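PDB 3I4G: SusD-like carbohydrate binding protein BF1063 from Bacteroides fragilis NCTC 9343, which probably binds carbohydrate at the outer membrane of the bacterium. Local coordinates for residues Ala234-Glu238 against Arg318-Thr322. Numbering follows the deposited sequence.
Sequences ANYQE and RLDYT
Tyr236 and Tyr321 meet where a loop packs on a short helix, an example of how carbon surfaces can join two chain segments while the polar ends of Tyr236, Tyr321 and Arg318 bond elsewhere. Tyr236 swings its ring toward residues 318-322, chi1 of -176° placing CG opposite the backbone N. Over the middle of one face of its ring sits the aliphatic part of Arg318, CG lying 3.9 Å from the ring centroid in a CH-pi contact; the guanidinium plane stands almost perpendicular to the ring. At the edge of the same ring, Thr322 OG1 lies 3.7 Å from Tyr236 CE2. That hydroxyl is already engaged, donating to Arg318 O at 2.7 Å within its own helical turn.

The two tyrosine rings are roughly parallel (27°) but strongly offset, coming closest through Tyr236 CD2 and Tyr321 CD2 at 3.7 Å. Gln237 comes in from the same side of the Tyr321 ring as Tyr236 but at CD1 rather than CD2, its CD 3.5 Å from Tyr321 CD1, with the amide plane only 17° from that of the ring.

No direct hydrogen bond joins the segments, but one water does: it accepts from Gln237 NE2 (2.9 Å) and donates to Tyr321 O. Within the loop, Asn235 OD1 accepts from Glu238 N at 2.9 Å, an Asx motif leading into the 3-10 segment that begins at Gln237.

The polar tips are held by third parties: Tyr236 OH bonds Glu447 O and Lys364 NZ, Tyr321 OH bonds Ser422 O, and the Arg318 guanidinium forms salt bridges with Asp316, Glu443 and Glu447. The contact thus joins the loop after helix 214-227 to helix 317-322 beside helix 433-447, a buried loop-to-helix junction in the mainly helical fold of a SusD-like protein.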
loop_
_atom_site.group_PDB
_atom_site.type_symbol
_atom_site.label_atom_id
_atom_site.label_comp_id
_atom_site.label_asym_id
_atom_site.label_seq_id
_atom_site.Cartn_x
_atom_site.Cartn_y
_atom_site.Cartn_z
ATOM N N ALA A 234 7.495 -9.870 -16.690
ATOM C CA ALA A 234 7.259 -9.158 -17.955
ATOM C C ALA A 234 5.964 -8.357 -17.946
ATOM O O ALA A 234 5.910 -7.243 -18.461
ATOM C CB ALA A 234 7.255 -10.139 -19.124
ATOM N N ASN A 235 4.929 -8.935 -17.338
ATOM C CA ASN A 235 3.611 -8.332 -17.319
ATOM C C ASN A 235 3.274 -7.621 -16.003
ATOM O O ASN A 235 3.243 -8.252 -14.951
ATOM C CB ASN A 235 2.543 -9.383 -17.658
ATOM C CG ASN A 235 1.221 -8.733 -18.002
ATOM O OD1 ASN A 235 0.483 -8.265 -17.155
ATOM N ND2 ASN A 235 0.944 -8.640 -19.301
ATOM N N TYR A 236 3.016 -6.325 -16.083
ATOM C CA TYR A 236 2.711 -5.503 -14.913
ATOM C C TYR A 236 1.337 -5.828 -14.348
ATOM O O TYR A 236 1.208 -6.054 -13.153
ATOM C CB TYR A 236 2.758 -4.027 -15.302
ATOM C CG TYR A 236 2.569 -2.994 -14.208
ATOM C CD1 TYR A 236 3.629 -2.544 -13.480
ATOM C CD2 TYR A 236 1.330 -2.396 -14.007
ATOM C CE1 TYR A 236 3.486 -1.552 -12.539
ATOM C CE2 TYR A 236 1.148 -1.396 -13.078
ATOM C CZ TYR A 236 2.237 -0.979 -12.337
ATOM O OH TYR A 236 2.070 0.028 -11.401
ATOM N N GLN A 237 0.316 -5.839 -15.197
ATOM C CA GLN A 237 -1.065 -6.076 -14.729
ATOM C C GLN A 237 -1.226 -7.379 -13.968
ATOM O O GLN A 237 -1.946 -7.449 -12.961
ATOM C CB GLN A 237 -2.056 -6.053 -15.892
ATOM C CG GLN A 237 -2.203 -4.710 -16.563
ATOM C CD GLN A 237 -3.248 -4.749 -17.624
ATOM O OE1 GLN A 237 -2.978 -5.204 -18.751
ATOM N NE2 GLN A 237 -4.426 -4.214 -17.328
ATOM N N GLU A 238 -0.540 -8.410 -14.447
ATOM C CA GLU A 238 -0.664 -9.753 -13.900
ATOM C C GLU A 238 -0.055 -9.920 -12.536
ATOM O O GLU A 238 -0.349 -10.903 -11.863
ATOM C CB GLU A 238 -0.087 -10.799 -14.906
ATOM C CG GLU A 238 -1.074 -11.010 -16.064
ATOM C CD GLU A 238 -0.560 -11.907 -17.167
ATOM O OE1 GLU A 238 0.564 -12.395 -17.087
ATOM O OE2 GLU A 238 -1.336 -12.129 -18.139
ATOM N N ARG A 318 1.754 2.262 -17.726
ATOM C CA ARG A 318 1.233 2.024 -16.362
ATOM C C ARG A 318 0.035 2.885 -16.021
ATOM O O ARG A 318 -0.704 2.513 -15.092
ATOM C CB ARG A 318 2.345 2.217 -15.321
ATOM C CG ARG A 318 3.368 1.099 -15.391
ATOM C CD ARG A 318 4.583 1.367 -14.565
ATOM N NE ARG A 318 5.429 2.398 -15.187
ATOM C CZ ARG A 318 6.593 2.804 -14.706
ATOM N NH1 ARG A 318 7.106 2.264 -13.615
ATOM N NH2 ARG A 318 7.259 3.766 -15.343
ATOM N N LEU A 319 -0.199 3.986 -16.757
ATOM C CA LEU A 319 -1.391 4.788 -16.478
ATOM C C LEU A 319 -2.634 3.970 -16.783
ATOM O O LEU A 319 -3.429 3.691 -15.895
ATOM C CB LEU A 319 -1.341 6.064 -17.300
ATOM C CG LEU A 319 -2.390 7.147 -17.057
ATOM C CD1 LEU A 319 -1.891 8.457 -17.685
ATOM C CD2 LEU A 319 -3.785 6.765 -17.591
ATOM N N ASP A 320 -2.776 3.505 -18.031
ATOM C CA ASP A 320 -3.933 2.683 -18.360
ATOM C C ASP A 320 -3.923 1.361 -17.603
ATOM O O ASP A 320 -5.000 0.811 -17.354
ATOM C CB ASP A 320 -4.021 2.444 -19.897
ATOM C CG ASP A 320 -4.603 3.618 -20.661
ATOM O OD1 ASP A 320 -5.513 4.287 -20.103
ATOM O OD2 ASP A 320 -4.182 3.830 -21.840
ATOM N N TYR A 321 -2.766 0.828 -17.222
ATOM C CA TYR A 321 -2.792 -0.406 -16.418
ATOM C C TYR A 321 -3.367 -0.189 -15.014
ATOM O O TYR A 321 -3.916 -1.092 -14.426
ATOM C CB TYR A 321 -1.407 -1.015 -16.226
ATOM C CG TYR A 321 -0.698 -1.464 -17.494
ATOM C CD1 TYR A 321 -1.392 -1.897 -18.592
ATOM C CD2 TYR A 321 0.697 -1.558 -17.539
ATOM C CE1 TYR A 321 -0.731 -2.341 -19.750
ATOM C CE2 TYR A 321 1.368 -1.980 -18.676
ATOM C CZ TYR A 321 0.648 -2.365 -19.773
ATOM O OH TYR A 321 1.273 -2.807 -20.941
ATOM N N THR A 322 -3.234 1.022 -14.501
ATOM C CA THR A 322 -3.558 1.312 -13.101
ATOM C C THR A 322 -4.889 1.989 -12.865
ATOM O O THR A 322 -5.561 1.671 -11.856
ATOM C CB THR A 322 -2.426 2.142 -12.502
ATOM O OG1 THR A 322 -1.191 1.397 -12.658
ATOM C CG2 THR A 322 -2.627 2.412 -11.022
HETATM O O HOH W 1 -4.783 -3.692 -14.451
#